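Local structure of phosphonate monoester hydrolase (Ruegeria pomeroyi, 4UPK) at residues H75-V78 with P84-A87; A87-G92 with T345-E350; R375-K380 with L399-Q404. The protein belongs to the sulfatase family of the alkaline phosphatase clan, hydrolases with an alpha/beta fold built round a large mixed sheet. One frame throughout, in Å; residues are numbered along the deposited sequence.

Contact 1: H75-V78 with P84-A87; sequences HYSV and PSRA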
loop_
_atom_site.group_PDB
_atom_site.type_symbol
_atom_site.label_atom_id
_atom_site.label_comp_id
_atom_site.label_asym_id
_atom_site.label_seq_id
_atom_site.Cartn_x
_atom_site.Cartn_y
_atom_site.Cartn_z
ATOM N N HIS A 75 22.470 -3.766 -32.098
ATOM C CA HIS A 75 21.475 -3.874 -31.037
ATOM C C HIS A 75 21.589 -5.191 -30.279
ATOM O O HIS A 75 21.530 -6.271 -30.872
ATOM C CB HIS A 75 20.061 -3.668 -31.591
ATOM C CG HIS A 75 19.022 -3.505 -30.531
ATOM N ND1 HIS A 75 18.928 -2.343 -29.786
ATOM C CD2 HIS A 75 18.079 -4.373 -30.105
ATOM C CE1 HIS A 75 17.921 -2.532 -28.948
ATOM N NE2 HIS A 75 17.386 -3.739 -29.095
ATOM N N TYR A 76 21.741 -5.091 -28.946
ATOM C CA TYR A 76 21.952 -6.250 -28.091
ATOM C C TYR A 76 21.022 -6.303 -26.916
ATOM O O TYR A 76 20.734 -5.280 -26.306
ATOM C CB TYR A 76 23.425 -6.283 -27.604
ATOM C CG TYR A 76 24.422 -6.498 -28.720
ATOM C CD1 TYR A 76 24.860 -5.436 -29.508
ATOM C CD2 TYR A 76 24.922 -7.766 -29.004
ATOM C CE1 TYR A 76 25.689 -5.645 -30.614
ATOM C CE2 TYR A 76 25.796 -7.974 -30.078
ATOM C CZ TYR A 76 26.177 -6.905 -30.876
ATOM O OH TYR A 76 27.045 -7.067 -31.934
ATOM N N SER A 77 20.568 -7.521 -26.578
ATOM C CA SER A 77 19.772 -7.770 -25.377
ATOM C C SER A 77 20.731 -7.529 -24.170
ATOM O O SER A 77 21.898 -7.914 -24.259
ATOM C CB SER A 77 19.271 -9.211 -25.376
ATOM O OG SER A 77 18.520 -9.447 -24.199
ATOM N N VAL A 78 20.276 -6.862 -23.090
ATOM C CA VAL A 78 21.124 -6.593 -21.920
ATOM C C VAL A 78 21.126 -7.759 -20.940
ATOM O O VAL A 78 21.892 -7.765 -19.972
ATOM C CB VAL A 78 20.858 -5.231 -21.216
ATOM C CG1 VAL A 78 20.831 -4.086 -22.214
ATOM C CG2 VAL A 78 19.576 -5.263 -20.375
ATOM N N PRO A 84 14.268 -12.601 -17.713
ATOM C CA PRO A 84 15.156 -11.436 -17.482
ATOM C C PRO A 84 15.217 -10.445 -18.659
ATOM O O PRO A 84 15.168 -9.218 -18.462
ATOM C CB PRO A 84 16.528 -12.083 -17.246
ATOM C CG PRO A 84 16.206 -13.435 -16.702
ATOM C CD PRO A 84 14.960 -13.874 -17.422
ATOM N N SER A 85 15.323 -10.981 -19.889
ATOM C CA SER A 85 15.399 -10.180 -21.102
ATOM C C SER A 85 14.110 -9.415 -21.410
ATOM O O SER A 85 14.192 -8.326 -21.948
ATOM C CB SER A 85 15.841 -11.032 -22.273
ATOM O OG SER A 85 16.193 -10.183 -23.344
ATOM N N ARG A 86 12.940 -9.954 -21.029
ATOM C CA ARG A 86 11.630 -9.291 -21.128
ATOM C C ARG A 86 11.485 -8.234 -20.021
ATOM O O ARG A 86 11.020 -7.128 -20.297
ATOM C CB ARG A 86 10.486 -10.323 -21.056
ATOM C CG ARG A 86 9.221 -9.943 -21.801
ATOM C CD ARG A 86 9.446 -9.542 -23.237
ATOM N NE ARG A 86 9.972 -10.637 -24.047
ATOM C CZ ARG A 86 9.249 -11.358 -24.892
ATOM N NH1 ARG A 86 7.946 -11.147 -25.009
ATOM N NH2 ARG A 86 9.819 -12.294 -25.627
ATOM N N ALA A 87 11.960 -8.549 -18.784
ATOM C CA ALA A 87 11.955 -7.610 -17.656
ATOM C C ALA A 87 12.787 -6.323 -17.961
ATOM O O ALA A 87 12.345 -5.220 -17.687
ATOM C CB ALA A 87 12.412 -8.305 -16.387
HETATM O O HOH W 1 16.657 -7.481 -22.757
#
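S77 and S85 face each other through their hydroxyl groups, S77 just beyond the end of strand 70-76 and S85 in the first turn of helix 82-91. Of direct contacts there is this one pair: S77 OG lies 2.6 Å from S85 OG. Both side chains hold their oxygen anti to the backbone N (chi1 179° for S77, -167° for S85), which lets the two oxygens bridge a backbone gap of 6.6 Å between the CA atoms of S77 and S85. The carbons stay behind them, S77 CB 3.8 Å from S85 OG.

A water molecule supplies the second kind of link. It donates to S77 OG at 3.1 Å and to the carbonyl S85 O at 2.7 Å, so a helix carbonyl near the contact is tied back to the strand end.

Outside partners complete the polar network: S77 OG is hydrogen-bonded to T79 O and to D347 O, and S85 OG to the same D347 carbonyl. With both hydroxyls engaged this way, their rotation is probably well fixed. P84, S85 and R86 are the proline, serine and arginine of the C-X-P-S-R sulfatase signature, here carried at the start of its helix and packed beside the core sheet.

Contact 2: A87-G92 with T345-E350; sequences ASILTG and TADHGE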
loop_
_atom_site.group_PDB
_atom_site.type_symbol
_atom_site.label_atom_id
_atom_site.label_comp_id
_atom_site.label_asym_id
_atom_site.label_seq_id
_atom_site.Cartn_x
_atom_site.Cartn_y
_atom_site.Cartn_z
ATOM N N ALA A 87 11.960 -8.549 -18.784
ATOM C CA ALA A 87 11.955 -7.610 -17.656
ATOM C C ALA A 87 12.787 -6.323 -17.961
ATOM O O ALA A 87 12.345 -5.220 -17.687
ATOM C CB ALA A 87 12.412 -8.305 -16.387
ATOM N N SER A 88 13.906 -6.468 -18.647
ATOM C CA SER A 88 14.776 -5.360 -19.067
ATOM C C SER A 88 14.161 -4.485 -20.144
ATOM O O SER A 88 14.278 -3.271 -20.071
ATOM C CB SER A 88 16.115 -5.911 -19.562
ATOM O OG SER A 88 16.994 -6.211 -18.493
ATOM N N ILE A 89 13.550 -5.095 -21.164
ATOM C CA ILE A 89 12.871 -4.418 -22.278
ATOM C C ILE A 89 11.663 -3.622 -21.775
ATOM O O ILE A 89 11.487 -2.445 -22.141
ATOM C CB ILE A 89 12.500 -5.452 -23.386
ATOM C CG1 ILE A 89 13.776 -5.903 -24.127
ATOM C CG2 ILE A 89 11.435 -4.917 -24.377
ATOM C CD1 ILE A 89 13.667 -7.248 -25.023
ATOM N N LEU A 90 10.833 -4.275 -20.933
ATOM C CA LEU A 90 9.625 -3.659 -20.406
ATOM C C LEU A 90 9.833 -2.662 -19.276
ATOM O O LEU A 90 8.947 -1.839 -19.055
ATOM C CB LEU A 90 8.564 -4.707 -20.042
ATOM C CG LEU A 90 8.083 -5.650 -21.157
ATOM C CD1 LEU A 90 7.241 -6.776 -20.593
ATOM C CD2 LEU A 90 7.376 -4.904 -22.278
ATOM N N THR A 91 10.980 -2.712 -18.569
ATOM C CA THR A 91 11.294 -1.766 -17.469
ATOM C C THR A 91 12.337 -0.719 -17.860
ATOM O O THR A 91 12.433 0.302 -17.181
ATOM C CB THR A 91 11.752 -2.468 -16.171
ATOM O OG1 THR A 91 13.018 -3.104 -16.380
ATOM C CG2 THR A 91 10.713 -3.436 -15.600
ATOM N N GLY A 92 13.120 -0.976 -18.910
ATOM C CA GLY A 92 14.172 -0.052 -19.334
ATOM C C GLY A 92 15.390 -0.050 -18.419
ATOM O O GLY A 92 16.227 0.857 -18.500
ATOM N N THR A 345 11.363 -5.717 -32.854
ATOM C CA THR A 345 12.600 -6.264 -32.319
ATOM C C THR A 345 12.421 -7.753 -31.953
ATOM O O THR A 345 11.332 -8.304 -32.082
ATOM C CB THR A 345 13.043 -5.408 -31.068
ATOM O OG1 THR A 345 14.411 -5.689 -30.753
ATOM C CG2 THR A 345 12.141 -5.610 -29.839
ATOM N N ALA A 346 13.505 -8.378 -31.468
ATOM C CA ALA A 346 13.518 -9.698 -30.860
ATOM C C ALA A 346 14.016 -9.488 -29.427
ATOM O O ALA A 346 14.775 -8.549 -29.178
ATOM C CB ALA A 346 14.422 -10.656 -31.615
ATOM N N ASP A 347 13.557 -10.324 -28.489
ATOM C CA ASP A 347 13.933 -10.266 -27.077
ATOM C C ASP A 347 15.405 -10.680 -26.834
ATOM O O ASP A 347 16.121 -10.026 -26.084
ATOM C CB ASP A 347 12.970 -11.140 -26.272
ATOM C CG ASP A 347 13.185 -11.054 -24.794
ATOM O OD1 ASP A 347 12.610 -10.150 -24.170
ATOM O OD2 ASP A 347 13.911 -11.904 -24.259
ATOM N N HIS A 348 15.833 -11.749 -27.487
ATOM C CA HIS A 348 17.160 -12.359 -27.428
ATOM C C HIS A 348 17.355 -13.135 -28.738
ATOM O O HIS A 348 16.452 -13.219 -29.571
ATOM C CB HIS A 348 17.278 -13.341 -26.217
ATOM C CG HIS A 348 16.151 -14.331 -26.151
ATOM N ND1 HIS A 348 15.037 -14.091 -25.377
ATOM C CD2 HIS A 348 15.953 -15.468 -26.856
ATOM C CE1 HIS A 348 14.190 -15.073 -25.644
ATOM N NE2 HIS A 348 14.712 -15.942 -26.506
ATOM N N GLY A 349 18.551 -13.697 -28.880
ATOM C CA GLY A 349 18.947 -14.511 -30.004
ATOM C C GLY A 349 18.853 -15.996 -29.716
ATOM O O GLY A 349 18.174 -16.438 -28.785
ATOM N N GLU A 350 19.536 -16.772 -30.549
ATOM C CA GLU A 350 19.504 -18.222 -30.571
ATOM C C GLU A 350 20.830 -18.670 -31.156
ATOM O O GLU A 350 21.172 -18.197 -32.232
ATOM C CB GLU A 350 18.341 -18.652 -31.515
ATOM C CG GLU A 350 18.207 -20.138 -31.804
ATOM C CD GLU A 350 18.370 -21.060 -30.616
ATOM O OE1 GLU A 350 17.587 -20.916 -29.658
ATOM O OE2 GLU A 350 19.344 -21.844 -30.591
#
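I89 in helix 82-91 and D347, the residue just past strand 340-346, are the closest backbone approach, with 7.6 Å between their CA atoms; the helix ends soon after, where G92 turns to positive phi. One methyl does nearly all the touching. I89 CG1 stands anti to the carbonyl carbon and the chain runs on extended (chi2 164°), carrying CD1 out to D347, where it lies 3.2 Å from the carboxylate oxygen OD1 and 3.7 Å from D347 CA. This is a tight apolar-to-polar packing.

The carboxylate is held from other directions. H348 ND1 donates to D347 OD2 at 2.7 Å, reaching the lone pair that points away from OD1; the N-H...O angle of 148° and a 17° tilt from the imidazole plane leave the bond somewhat bent. OD1 forms a salt bridge with R86 NE. Back in the helix, A87 O accepts twice from T91, from OG1 at 2.6 Å and from N at 3.0 Å, on opposite faces of its plane. I89 also packs on F38 and I40 of strand 35-41. The chemistry implies a buried carboxylate with its two oxygens separately engaged, and a methyl group pressed against one of them.

Contact 3: R375-K380 with L399-Q404; sequences RAPGCK and LDWVGQ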
loop_
_atom_site.group_PDB
_atom_site.type_symbol
_atom_site.label_atom_id
_atom_site.label_comp_id
_atom_site.label_asym_id
_atom_site.label_seq_id
_atom_site.Cartn_x
_atom_site.Cartn_y
_atom_site.Cartn_z
ATOM N N ARG A 375 9.893 2.676 -36.926
ATOM C CA ARG A 375 9.274 3.605 -37.846
ATOM C C ARG A 375 8.473 4.599 -37.038
ATOM O O ARG A 375 7.657 4.224 -36.196
ATOM C CB ARG A 375 8.368 2.922 -38.882
ATOM C CG ARG A 375 8.206 3.825 -40.098
ATOM C CD ARG A 375 7.141 3.375 -41.052
ATOM N NE ARG A 375 6.964 4.341 -42.141
ATOM C CZ ARG A 375 6.230 5.450 -42.069
ATOM N NH1 ARG A 375 5.603 5.770 -40.942
ATOM N NH2 ARG A 375 6.139 6.260 -43.114
ATOM N N ALA A 376 8.711 5.871 -37.300
ATOM C CA ALA A 376 8.002 6.952 -36.651
ATOM C C ALA A 376 7.664 7.974 -37.718
ATOM O O ALA A 376 8.488 8.181 -38.615
ATOM C CB ALA A 376 8.889 7.584 -35.582
ATOM N N PRO A 377 6.483 8.632 -37.666
ATOM C CA PRO A 377 6.202 9.703 -38.652
ATOM C C PRO A 377 7.331 10.740 -38.679
ATOM O O PRO A 377 7.750 11.226 -37.625
ATOM C CB PRO A 377 4.883 10.328 -38.156
ATOM C CG PRO A 377 4.664 9.796 -36.779
ATOM C CD PRO A 377 5.379 8.484 -36.691
ATOM N N GLY A 378 7.863 10.996 -39.871
ATOM C CA GLY A 378 8.962 11.933 -40.086
ATOM C C GLY A 378 10.368 11.372 -39.935
ATOM O O GLY A 378 11.336 12.145 -39.937
ATOM N N CYS A 379 10.514 10.030 -39.793
ATOM C CA CYS A 379 11.840 9.404 -39.663
ATOM C C CYS A 379 12.516 9.345 -41.037
ATOM O O CYS A 379 11.844 9.552 -42.051
ATOM C CB CYS A 379 11.757 8.023 -39.008
ATOM S SG CYS A 379 11.123 6.701 -40.091
ATOM N N LYS A 380 13.845 9.093 -41.064
ATOM C CA LYS A 380 14.619 8.983 -42.303
ATOM C C LYS A 380 14.426 7.561 -42.841
ATOM O O LYS A 380 14.949 6.630 -42.221
ATOM C CB LYS A 380 16.107 9.281 -42.026
ATOM C CG LYS A 380 16.944 9.529 -43.280
ATOM C CD LYS A 380 18.348 9.968 -42.893
ATOM C CE LYS A 380 19.226 10.260 -44.079
ATOM N NZ LYS A 380 19.176 11.698 -44.466
ATOM N N LEU A 399 8.121 6.396 -24.551
ATOM C CA LEU A 399 7.691 7.459 -23.631
ATOM C C LEU A 399 8.014 8.847 -24.154
ATOM O O LEU A 399 7.160 9.734 -24.097
ATOM C CB LEU A 399 8.251 7.259 -22.201
ATOM C CG LEU A 399 7.786 5.989 -21.450
ATOM C CD1 LEU A 399 8.409 5.936 -20.070
ATOM C CD2 LEU A 399 6.233 5.881 -21.384
ATOM N N ASP A 400 9.242 9.029 -24.679
ATOM C CA ASP A 400 9.700 10.283 -25.267
ATOM C C ASP A 400 8.744 10.676 -26.402
ATOM O O ASP A 400 8.170 11.767 -26.364
ATOM C CB ASP A 400 11.148 10.112 -25.773
ATOM C CG ASP A 400 11.818 11.315 -26.408
ATOM O OD1 ASP A 400 11.192 12.399 -26.439
ATOM O OD2 ASP A 400 12.973 11.172 -26.879
ATOM N N TRP A 401 8.515 9.746 -27.365
ATOM C CA TRP A 401 7.648 9.946 -28.522
ATOM C C TRP A 401 6.192 10.322 -28.172
ATOM O O TRP A 401 5.621 11.173 -28.851
ATOM C CB TRP A 401 7.736 8.744 -29.473
ATOM C CG TRP A 401 7.052 8.963 -30.784
ATOM C CD1 TRP A 401 7.580 9.542 -31.901
ATOM C CD2 TRP A 401 5.707 8.588 -31.120
ATOM N NE1 TRP A 401 6.648 9.547 -32.916
ATOM C CE2 TRP A 401 5.482 8.987 -32.457
ATOM C CE3 TRP A 401 4.658 7.975 -30.411
ATOM C CZ2 TRP A 401 4.261 8.764 -33.111
ATOM C CZ3 TRP A 401 3.451 7.755 -31.059
ATOM C CH2 TRP A 401 3.261 8.145 -32.394
ATOM N N VAL A 402 5.615 9.739 -27.103
ATOM C CA VAL A 402 4.253 10.056 -26.651
ATOM C C VAL A 402 4.222 11.341 -25.783
ATOM O O VAL A 402 3.142 11.898 -25.525
ATOM C CB VAL A 402 3.504 8.857 -25.981
ATOM C CG1 VAL A 402 3.491 7.632 -26.882
ATOM C CG2 VAL A 402 4.086 8.505 -24.611
ATOM N N GLY A 403 5.402 11.780 -25.334
ATOM C CA GLY A 403 5.563 12.967 -24.505
ATOM C C GLY A 403 5.308 12.719 -23.033
ATOM O O GLY A 403 4.832 13.613 -22.333
ATOM N N GLN A 404 5.611 11.499 -22.559
ATOM C CA GLN A 404 5.436 11.079 -21.169
ATOM C C GLN A 404 6.796 11.038 -20.481
ATOM O O GLN A 404 7.764 10.557 -21.078
ATOM C CB GLN A 404 4.743 9.700 -21.110
ATOM C CG GLN A 404 4.437 9.177 -19.709
ATOM C CD GLN A 404 3.551 10.090 -18.875
ATOM O OE1 GLN A 404 2.561 10.668 -19.352
ATOM N NE2 GLN A 404 3.868 10.210 -17.586
#
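A type II beta turn from A376 to C379, just after strand 372-375, packs against W401 in the last turn of helix 394-402. C379 N closes the turn on A376 O at 3.0 Å, and G378 takes the positive phi of its third position. The helix finishes in a Schellman motif: G403 has positive phi, Q404 N bonds L399 O at 2.8 Å and G403 N bonds D400 O at 3.0 Å.

Between the turn and the helix end the contact is apolar. W401 has CG anti to the backbone N (chi1 -171°), which sends the indole out from the helix toward the turn. P377 meets it at the six-membered ring: P377 CG lies at the ring edge and in its plane, 3.8 Å from W401 CZ2, while CD of the same proline comes in obliquely at 3.8 Å from that atom. The two side chains cross at about a right angle. A376 adds its methyl, CB standing 4.0 Å from W401 NE1, also obliquely.

A376 is buried and P377 exposed, so the contact runs from interior to surface. A376 and W401 both touch L341 of strand 340-346; helix 416-419 adds L419 against A376 and R416 against W401, while V402 packs on M118 of helix 114-120.

Contacts 1 and 2 are neighbouring parts of one buried centre, their midpoints 3 Å apart, and they share A87 of helix 82-91. D347 of contact 2 joins them, its carboxylate and its backbone carbonyl both turned to residues of contact 1, with D347 OD1 2.7 Å from R86 NE. V78 CG2 also packs 3.3 Å from S88 OG. Together they place the sulfatase signature helix against the end of strand 340-346. Contact 3 is peripheral, its centre about 21 Å from that of contact 1 and about 20 Å from that of contact 2, with nearest atoms about 12 and 8 Å away. Strand 340-346 relates it to contact 2, since A376 and W401 rest on L341 nearer its start.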